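Local atomic coordinates of chromosome-partitioning protein Spo0J (Thermus thermophilus HB27, PDB entry 1VZ0), a protein that binds a centromere-like parS site on DNA, stimulates the ATPase Soj and is probably involved in chromosome partitioning. Residues Arg39-Phe42 and Ala43-Leu47; Ala51-Ile54 and Arg55-Leu59; Gly171-Thr174 and Ala175-Arg179. One frame throughout, in Å; residues are numbered along the deposited sequence.

Contact 1 of 3, residues Arg39-Phe42 and Ala43-Leu47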
ATOM      1  N   ARG C  39       2.067  -1.169  10.001  1.00 26.37           N
ATOM      2  CA  ARG C  39       1.941  -0.338   8.805  1.00 30.00           C
ATOM      3  C   ARG C  39       1.676   1.123   9.185  1.00 31.05           C
ATOM      4  O   ARG C  39       2.306   2.047   8.661  1.00 26.36           O
ATOM      5  CB  ARG C  39       0.800  -0.846   7.931  1.00 32.79           C
ATOM      6  CG  ARG C  39       0.384   0.135   6.850  1.00 45.69           C
ATOM      7  CD  ARG C  39       0.997  -0.209   5.514  1.00 51.01           C
ATOM      8  NE  ARG C  39       0.398  -1.417   4.962  1.00 56.17           N
ATOM      9  CZ  ARG C  39       0.659  -1.897   3.751  1.00 61.11           C
ATOM     10  NH1 ARG C  39       1.515  -1.273   2.952  1.00 61.80           N
ATOM     11  NH2 ARG C  39       0.057  -3.005   3.338  1.00 66.50           N
ATOM     12  N   LYS C  40       0.740   1.329  10.103  1.00 29.99           N
ATOM     13  CA  LYS C  40       0.413   2.675  10.532  1.00 32.98           C
ATOM     14  C   LYS C  40       1.567   3.284  11.307  1.00 31.83           C
ATOM     15  O   LYS C  40       1.858   4.476  11.177  1.00 32.13           O
ATOM     16  CB  LYS C  40      -0.852   2.668  11.394  1.00 35.18           C
ATOM     17  CG  LYS C  40      -2.109   2.258  10.633  1.00 43.55           C
ATOM     18  CD  LYS C  40      -3.340   2.323  11.529  1.00 51.82           C
ATOM     19  CE  LYS C  40      -4.576   1.751  10.844  1.00 54.81           C
ATOM     20  NZ  LYS C  40      -4.946   2.511   9.624  1.00 58.12           N
ATOM     21  N   ARG C  41       2.233   2.459  12.103  1.00 31.83           N
ATOM     22  CA  ARG C  41       3.348   2.934  12.907  1.00 33.84           C
ATOM     23  C   ARG C  41       4.488   3.399  12.017  1.00 31.63           C
ATOM     24  O   ARG C  41       5.124   4.420  12.289  1.00 32.89           O
ATOM     25  CB  ARG C  41       3.818   1.828  13.857  1.00 34.67           C
ATOM     26  CG  ARG C  41       3.956   2.290  15.291  1.00 47.00           C
ATOM     27  CD  ARG C  41       2.706   3.066  15.737  1.00 54.27           C
ATOM     28  NE  ARG C  41       1.497   2.245  15.733  1.00 56.64           N
ATOM     29  CZ  ARG C  41       0.253   2.718  15.689  1.00 56.63           C
ATOM     30  NH1 ARG C  41      -0.767   1.875  15.699  1.00 56.71           N
ATOM     31  NH2 ARG C  41       0.025   4.022  15.614  1.00 57.44           N
ATOM     32  N   PHE C  42       4.736   2.646  10.949  1.00 31.01           N
ATOM     33  CA  PHE C  42       5.787   2.974   9.996  1.00 29.68           C
ATOM     34  C   PHE C  42       5.484   4.272   9.256  1.00 29.40           C
ATOM     35  O   PHE C  42       6.377   5.083   9.015  1.00 31.50           O
ATOM     36  CB  PHE C  42       5.948   1.833   8.997  1.00 29.24           C
ATOM     37  CG  PHE C  42       6.581   0.604   9.584  1.00 29.90           C
ATOM     38  CD1 PHE C  42       6.298  -0.653   9.068  1.00 27.37           C
ATOM     39  CD2 PHE C  42       7.485   0.706  10.639  1.00 32.46           C
ATOM     40  CE1 PHE C  42       6.908  -1.788   9.591  1.00 32.67           C
ATOM     41  CE2 PHE C  42       8.100  -0.422  11.169  1.00 31.48           C
ATOM     42  CZ  PHE C  42       7.812  -1.673  10.643  1.00 29.65           C
ATOM     43  N   ALA C  43       4.221   4.470   8.896  1.00 28.37           N
ATOM     44  CA  ALA C  43       3.830   5.686   8.193  1.00 29.07           C
ATOM     45  C   ALA C  43       4.076   6.911   9.079  1.00 27.17           C
ATOM     46  O   ALA C  43       4.571   7.928   8.608  1.00 29.56           O
ATOM     47  CB  ALA C  43       2.358   5.606   7.782  1.00 23.38           C
ATOM     48  N   GLU C  44       3.747   6.800  10.365  1.00 27.61           N
ATOM     49  CA  GLU C  44       3.939   7.902  11.309  1.00 33.52           C
ATOM     50  C   GLU C  44       5.418   8.191  11.520  1.00 33.77           C
ATOM     51  O   GLU C  44       5.825   9.351  11.584  1.00 29.82           O
ATOM     52  CB  GLU C  44       3.305   7.580  12.667  1.00 34.70           C
ATOM     53  CG  GLU C  44       1.849   7.151  12.586  1.00 43.26           C
ATOM     54  CD  GLU C  44       1.231   6.871  13.945  1.00 47.87           C
ATOM     55  OE1 GLU C  44       1.880   6.210  14.786  1.00 49.63           O
ATOM     56  OE2 GLU C  44       0.079   7.302  14.164  1.00 52.21           O
ATOM     57  N   GLU C  45       6.213   7.129  11.636  1.00 34.34           N
ATOM     58  CA  GLU C  45       7.646   7.276  11.845  1.00 33.97           C
ATOM     59  C   GLU C  45       8.281   8.001  10.669  1.00 33.66           C
ATOM     60  O   GLU C  45       9.003   8.980  10.853  1.00 33.04           O
ATOM     61  CB  GLU C  45       8.310   5.909  12.018  1.00 39.65           C
ATOM     62  CG  GLU C  45       7.871   5.137  13.255  1.00 46.74           C
ATOM     63  CD  GLU C  45       8.575   3.793  13.386  1.00 53.72           C
ATOM     64  OE1 GLU C  45       8.231   3.024  14.311  1.00 58.38           O
ATOM     65  OE2 GLU C  45       9.472   3.506  12.564  1.00 55.32           O
ATOM     66  N   SER C  46       8.002   7.533   9.457  1.00 32.93           N
ATOM     67  CA  SER C  46       8.583   8.157   8.275  1.00 35.06           C
ATOM     68  C   SER C  46       8.062   9.578   8.052  1.00 33.62           C
ATOM     69  O   SER C  46       8.790  10.436   7.555  1.00 32.01           O
ATOM     70  CB  SER C  46       8.344   7.294   7.029  1.00 35.02           C
ATOM     71  OG  SER C  46       6.971   7.164   6.724  1.00 40.76           O
ATOM     72  N   LEU C  47       6.811   9.823   8.428  1.00 34.77           N
ATOM     73  CA  LEU C  47       6.213  11.149   8.292  1.00 33.50           C
ATOM     74  C   LEU C  47       7.026  12.092   9.180  1.00 37.00           C
ATOM     75  O   LEU C  47       7.406  13.191   8.768  1.00 37.20           O
ATOM     76  CB  LEU C  47       4.762  11.129   8.782  1.00 35.42           C
ATOM     77  CG  LEU C  47       3.776  12.205   8.307  1.00 37.19           C
ATOM     78  CD1 LEU C  47       2.617  12.267   9.292  1.00 36.03           C
ATOM     79  CD2 LEU C  47       4.449  13.562   8.213  1.00 37.89           C
TER
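R41 and E44, one turn apart on helix 38-57, lie side by side and pair through a salt bridge, R41 NH2 to E44 OE1 at 3.0 Å. The bond lies close to the guanidinium plane but meets the oxygen from above the carboxylate, the two planes being turned 67° apart. The arginine chain, bent at chi2 and chi3, curls toward the glutamate, whereas E44 is straight beyond CG; long flexible chains suit this exposed flank. E45 runs alongside F42 and sets its carboxylate at the ring's edge, OE2 3.9 Å from CD2, the planes almost perpendicular.

The tighter side is that of F42 and S46. S46 N bonds to F42 O at 3.0 Å, nearly straight at 172°. A small hydroxyl can fold against the main chain at this buried position: with chi1 at 63°, S46 OG lies 3.2 Å from F42 O and 3.1 Å from A43 O. R79 of helix 78-86 bonds to A43 O through NH2 and weakly to S46 OG through NH1. The aromatic F42 offers surface to L109 of the second subunit, whose E122 forms a salt bridge with R39.

Main-chain i to i+4 bonds to the carbonyls of R39, K40 and R41 mark an alpha-helix; it is amphipathic, with an i to i+3 ion pair on its solvent flank and its other sides shared between helix 78-86 and the second subunit.

Contact 2 of 3, residues Ala51-Ile54 and Arg55-Leu59; sequences ADSI and REKGL
D52 and R55 reach out side by side from the last full turns of helix 38-57, and their charged ends join in a salt bridge, D52 OD2 to R55 NH2 at 2.7 Å. As a hydrogen bond it is weak, bent to 124°, although the oxygen sits at the guanidinium edge and the planes differ by only 31°. R55 is extended from CG to NE and folds at its end, which turns NH2 toward D52, with D52 CA at the guanidinium edge, 3.2 Å from R55 NH2. The other carboxylate oxygen of D52 is held by K48, so the aspartate bridges two basic chains and is probably kept ionised.

K57 takes a different shape. Bent at chi2 and chi3, it lays its aliphatic part beside the S53 carbonyl, with CD 3.0 Å from S53 O. S53 turns its hydroxyl to E163 of the second subunit.

I54, buried and branched at CB, holds CG1 between its backbone N and carbonyl carbon (chi1 66°), while its CB and CG2 lie 3.3 and 3.5 Å from G58 O. Here the helix stops: G58 N bonds to I54 O at 2.6 Å, and G58 takes a positive phi. A CB at this backbone setting would press on the carbonyl O of K57, so a residue without a side chain fits.

A51 and I54 pack on A83 of helix 78-86, A51 also touching M86, whereas L59, just beyond the turn, rests on R80 of that helix and on V92 and P93 of strand 91-96.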
ATOM      1  N   ALA C  51       9.508  15.211   8.281  1.00 36.26           N
ATOM      2  CA  ALA C  51       9.265  16.509   8.892  1.00 39.57           C
ATOM      3  C   ALA C  51      10.517  17.075   9.561  1.00 42.80           C
ATOM      4  O   ALA C  51      10.830  18.255   9.404  1.00 44.88           O
ATOM      5  CB  ALA C  51       8.142  16.398   9.915  1.00 36.13           C
ATOM      6  N   ASP C  52      11.221  16.234  10.313  1.00 44.53           N
ATOM      7  CA  ASP C  52      12.433  16.658  11.012  1.00 48.88           C
ATOM      8  C   ASP C  52      13.471  17.186  10.030  1.00 48.74           C
ATOM      9  O   ASP C  52      14.137  18.183  10.294  1.00 53.41           O
ATOM     10  CB  ASP C  52      13.037  15.486  11.797  1.00 50.29           C
ATOM     11  CG  ASP C  52      12.187  15.073  12.986  1.00 54.20           C
ATOM     12  OD1 ASP C  52      12.287  13.898  13.402  1.00 57.64           O
ATOM     13  OD2 ASP C  52      11.429  15.919  13.512  1.00 56.08           O
ATOM     14  N   SER C  53      13.598  16.508   8.897  1.00 49.40           N
ATOM     15  CA  SER C  53      14.562  16.893   7.882  1.00 47.81           C
ATOM     16  C   SER C  53      14.231  18.213   7.196  1.00 51.43           C
ATOM     17  O   SER C  53      15.135  18.987   6.877  1.00 53.36           O
ATOM     18  CB  SER C  53      14.681  15.791   6.831  1.00 45.92           C
ATOM     19  OG  SER C  53      15.606  16.152   5.820  1.00 46.93           O
ATOM     20  N   ILE C  54      12.948  18.482   6.962  1.00 51.07           N
ATOM     21  CA  ILE C  54      12.584  19.727   6.296  1.00 52.52           C
ATOM     22  C   ILE C  54      12.593  20.930   7.235  1.00 52.34           C
ATOM     23  O   ILE C  54      12.610  22.069   6.778  1.00 49.45           O
ATOM     24  CB  ILE C  54      11.209  19.630   5.595  1.00 53.09           C
ATOM     25  CG1 ILE C  54      10.098  19.470   6.625  1.00 54.07           C
ATOM     26  CG2 ILE C  54      11.212  18.465   4.618  1.00 50.84           C
ATOM     27  CD1 ILE C  54       8.724  19.435   6.014  1.00 56.45           C
ATOM     28  N   ARG C  55      12.578  20.690   8.544  1.00 54.68           N
ATOM     29  CA  ARG C  55      12.631  21.800   9.489  1.00 60.39           C
ATOM     30  C   ARG C  55      13.944  22.524   9.237  1.00 62.47           C
ATOM     31  O   ARG C  55      14.055  23.733   9.440  1.00 63.50           O
ATOM     32  CB  ARG C  55      12.636  21.318  10.942  1.00 60.82           C
ATOM     33  CG  ARG C  55      11.283  21.067  11.570  1.00 61.04           C
ATOM     34  CD  ARG C  55      11.423  21.085  13.085  1.00 63.62           C
ATOM     35  NE  ARG C  55      10.256  20.544  13.776  1.00 65.53           N
ATOM     36  CZ  ARG C  55       9.878  19.270  13.721  1.00 68.41           C
ATOM     37  NH1 ARG C  55       8.803  18.863  14.385  1.00 68.73           N
ATOM     38  NH2 ARG C  55      10.574  18.401  13.000  1.00 69.84           N
ATOM     39  N   GLU C  56      14.937  21.759   8.793  1.00 65.14           N
ATOM     40  CA  GLU C  56      16.268  22.284   8.523  1.00 68.10           C
ATOM     41  C   GLU C  56      16.393  22.954   7.161  1.00 68.25           C
ATOM     42  O   GLU C  56      16.643  24.156   7.076  1.00 68.81           O
ATOM     43  CB  GLU C  56      17.301  21.157   8.619  1.00 72.00           C
ATOM     44  CG  GLU C  56      17.282  20.392   9.934  1.00 78.38           C
ATOM     45  CD  GLU C  56      17.638  21.259  11.130  1.00 82.76           C
ATOM     46  OE1 GLU C  56      16.889  22.216  11.424  1.00 81.81           O
ATOM     47  OE2 GLU C  56      18.669  20.980  11.779  1.00 85.82           O
ATOM     48  N   LYS C  57      16.219  22.172   6.100  1.00 67.35           N
ATOM     49  CA  LYS C  57      16.344  22.697   4.748  1.00 66.69           C
ATOM     50  C   LYS C  57      15.050  23.096   4.054  1.00 64.12           C
ATOM     51  O   LYS C  57      15.078  23.508   2.897  1.00 65.86           O
ATOM     52  CB  LYS C  57      17.097  21.697   3.864  1.00 69.55           C
ATOM     53  CG  LYS C  57      16.742  20.242   4.111  1.00 73.28           C
ATOM     54  CD  LYS C  57      17.552  19.662   5.264  1.00 78.36           C
ATOM     55  CE  LYS C  57      19.038  19.602   4.925  1.00 80.89           C
ATOM     56  NZ  LYS C  57      19.859  19.046   6.042  1.00 83.42           N
ATOM     57  N   GLY C  58      13.922  22.994   4.746  1.00 61.58           N
ATOM     58  CA  GLY C  58      12.661  23.354   4.121  1.00 58.92           C
ATOM     59  C   GLY C  58      12.178  22.252   3.195  1.00 57.82           C
ATOM     60  O   GLY C  58      12.796  21.193   3.110  1.00 58.70           O
ATOM     61  N   LEU C  59      11.084  22.497   2.483  1.00 56.49           N
ATOM     62  CA  LEU C  59      10.536  21.489   1.588  1.00 54.16           C
ATOM     63  C   LEU C  59      11.438  21.048   0.443  1.00 54.48           C
ATOM     64  O   LEU C  59      12.089  21.858  -0.213  1.00 50.33           O
ATOM     65  CB  LEU C  59       9.200  21.954   1.012  1.00 53.38           C
ATOM     66  CG  LEU C  59       7.994  21.134   1.474  1.00 53.47           C
ATOM     67  CD1 LEU C  59       6.750  21.552   0.706  1.00 49.24           C
ATOM     68  CD2 LEU C  59       8.279  19.666   1.254  1.00 51.17           C
TER

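Contact 3 of 3, residues Gly171-Thr174 and Ala175-Arg179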
ATOM      1  N   GLY C 171      -1.557 -11.316  -0.506  1.00 22.87           N
ATOM      2  CA  GLY C 171      -0.424 -12.032  -1.057  1.00 18.06           C
ATOM      3  C   GLY C 171      -0.552 -13.535  -0.872  1.00 17.50           C
ATOM      4  O   GLY C 171       0.424 -14.249  -1.036  1.00 19.20           O
ATOM      5  N   GLU C 172      -1.745 -14.014  -0.527  1.00 17.66           N
ATOM      6  CA  GLU C 172      -1.982 -15.445  -0.359  1.00 18.97           C
ATOM      7  C   GLU C 172      -2.063 -16.139  -1.723  1.00 18.70           C
ATOM      8  O   GLU C 172      -1.830 -17.336  -1.817  1.00 26.17           O
ATOM      9  CB  GLU C 172      -3.263 -15.685   0.440  1.00 25.23           C
ATOM     10  CG  GLU C 172      -3.140 -15.305   1.905  1.00 38.96           C
ATOM     11  CD  GLU C 172      -4.453 -15.420   2.664  1.00 47.33           C
ATOM     12  OE1 GLU C 172      -4.468 -15.097   3.871  1.00 50.58           O
ATOM     13  OE2 GLU C 172      -5.465 -15.832   2.057  1.00 54.04           O
ATOM     14  N   ILE C 173      -2.418 -15.391  -2.771  1.00 17.80           N
ATOM     15  CA  ILE C 173      -2.459 -15.929  -4.141  1.00 18.42           C
ATOM     16  C   ILE C 173      -1.827 -14.889  -5.068  1.00 21.86           C
ATOM     17  O   ILE C 173      -1.639 -13.732  -4.679  1.00 20.78           O
ATOM     18  CB  ILE C 173      -3.893 -16.242  -4.655  1.00 18.94           C
ATOM     19  CG1 ILE C 173      -4.712 -14.961  -4.767  1.00 20.00           C
ATOM     20  CG2 ILE C 173      -4.583 -17.250  -3.734  1.00 17.54           C
ATOM     21  CD1 ILE C 173      -6.154 -15.195  -5.283  1.00 17.38           C
ATOM     22  N   THR C 174      -1.501 -15.286  -6.290  1.00 19.05           N
ATOM     23  CA  THR C 174      -0.869 -14.368  -7.226  1.00 17.20           C
ATOM     24  C   THR C 174      -1.844 -13.855  -8.275  1.00 19.37           C
ATOM     25  O   THR C 174      -2.980 -14.311  -8.364  1.00 18.08           O
ATOM     26  CB  THR C 174       0.296 -15.053  -7.988  1.00 20.90           C
ATOM     27  OG1 THR C 174      -0.240 -16.040  -8.884  1.00 19.19           O
ATOM     28  CG2 THR C 174       1.258 -15.741  -7.012  1.00 16.27           C
ATOM     29  N   ALA C 175      -1.375 -12.915  -9.087  1.00 19.10           N
ATOM     30  CA  ALA C 175      -2.194 -12.362 -10.153  1.00 22.32           C
ATOM     31  C   ALA C 175      -2.552 -13.512 -11.091  1.00 23.52           C
ATOM     32  O   ALA C 175      -3.622 -13.528 -11.708  1.00 20.28           O
ATOM     33  CB  ALA C 175      -1.417 -11.296 -10.902  1.00 19.63           C
ATOM     34  N   GLY C 176      -1.640 -14.475 -11.178  1.00 17.98           N
ATOM     35  CA  GLY C 176      -1.857 -15.623 -12.028  1.00 19.17           C
ATOM     36  C   GLY C 176      -3.001 -16.484 -11.528  1.00 16.61           C
ATOM     37  O   GLY C 176      -3.803 -16.973 -12.323  1.00 14.81           O
ATOM     38  N   HIS C 177      -3.072 -16.676 -10.215  1.00 15.47           N
ATOM     39  CA  HIS C 177      -4.139 -17.475  -9.624  1.00 18.92           C
ATOM     40  C   HIS C 177      -5.481 -16.814  -9.907  1.00 20.37           C
ATOM     41  O   HIS C 177      -6.483 -17.484 -10.168  1.00 20.43           O
ATOM     42  CB  HIS C 177      -3.964 -17.566  -8.114  1.00 17.64           C
ATOM     43  CG  HIS C 177      -2.844 -18.453  -7.688  1.00 25.40           C
ATOM     44  ND1 HIS C 177      -2.830 -19.806  -7.950  1.00 24.67           N
ATOM     45  CD2 HIS C 177      -1.717 -18.190  -6.989  1.00 21.05           C
ATOM     46  CE1 HIS C 177      -1.742 -20.338  -7.425  1.00 24.80           C
ATOM     47  NE2 HIS C 177      -1.052 -19.380  -6.838  1.00 26.35           N
ATOM     48  N   ALA C 178      -5.477 -15.489  -9.820  1.00 18.47           N
ATOM     49  CA  ALA C 178      -6.659 -14.688 -10.038  1.00 21.14           C
ATOM     50  C   ALA C 178      -7.129 -14.862 -11.486  1.00 23.37           C
ATOM     51  O   ALA C 178      -8.322 -15.065 -11.743  1.00 18.60           O
ATOM     52  CB  ALA C 178      -6.349 -13.209  -9.724  1.00 15.93           C
ATOM     53  N   ARG C 179      -6.192 -14.799 -12.429  1.00 22.36           N
ATOM     54  CA  ARG C 179      -6.555 -14.977 -13.832  1.00 22.68           C
ATOM     55  C   ARG C 179      -7.139 -16.362 -14.060  1.00 21.35           C
ATOM     56  O   ARG C 179      -8.049 -16.519 -14.878  1.00 21.04           O
ATOM     57  CB  ARG C 179      -5.349 -14.787 -14.753  1.00 26.70           C
ATOM     58  CG  ARG C 179      -4.735 -13.411 -14.683  1.00 31.12           C
ATOM     59  CD  ARG C 179      -3.688 -13.215 -15.760  1.00 36.29           C
ATOM     60  NE  ARG C 179      -2.764 -12.162 -15.365  1.00 41.31           N
ATOM     61  CZ  ARG C 179      -1.608 -12.376 -14.744  1.00 38.86           C
ATOM     62  NH1 ARG C 179      -0.841 -11.351 -14.410  1.00 48.55           N
ATOM     63  NH2 ARG C 179      -1.202 -13.606 -14.489  1.00 36.55           N
TER
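The backbone runs extended through I173 and T174 and then turns into helix 175-183, with T174 as the N-cap. The T174 chi1 of 69° sets OG1 between the backbone N and the carbonyl carbon, from where it faces the first turn: H177 N donates to T174 OG1 at 3.2 Å and 152°, and G176 N adds a weak, more bent bond to it at 3.1 Å. The carbonyl of T174 begins the regular helical pattern by accepting from A178 N at 3.1 Å. A threonine fits this place because its short hydroxyl can take up amides that have no earlier carbonyl to bond, while its methyl, CG2, lies 3.9 Å from H177 CD2.

H177 turns its ring edge toward the cap. With CG beside its own backbone N (chi1 -73°), the imidazole crosses T174 obliquely and brings CD2 within 3.0 Å of T174 N, which lies in the ring plane; the packing here is tight. On the inner side, I173 CB packs on H177 CB at 3.7 Å, and both residues go on to touch I196 of helix 189-199; a branched aliphatic chain fills this buried corner. G176, having no side chain, passes closely by T174 OG1, and the small A178 packs against L157 and L160. Before this, the chain has left helix 162-169 through G171, whose positive phi closes a Schellman motif.

One hydroxyl thus accepts a hydrogen bond from H177 N and a weak one from G176 N, which helps to hold the rotation of the T174 side chain. The hydroxyl also lies against the positive end of the helix dipole, a setting that should favour its role as acceptor.

From the N terminus, contact 1 comes first, near the start of helix 38-57, and contact 2 follows at its end, their centres about 17 Å apart. Both are local turns of one helix, in series, with no nesting or crossing; contact 2 leads the chain out toward the strands. Together they set this helix against helix 78-86 within the N-terminal domain. Contact 3 lies far along the chain in the helix-turn-helix domain, where it joins helix 162-169 to helix 175-183; its centre is about 41 Å from that of contact 2, across the chain's centre. In this two-chain assembly both domains approach the second subunit, contact 3 through a weak bond.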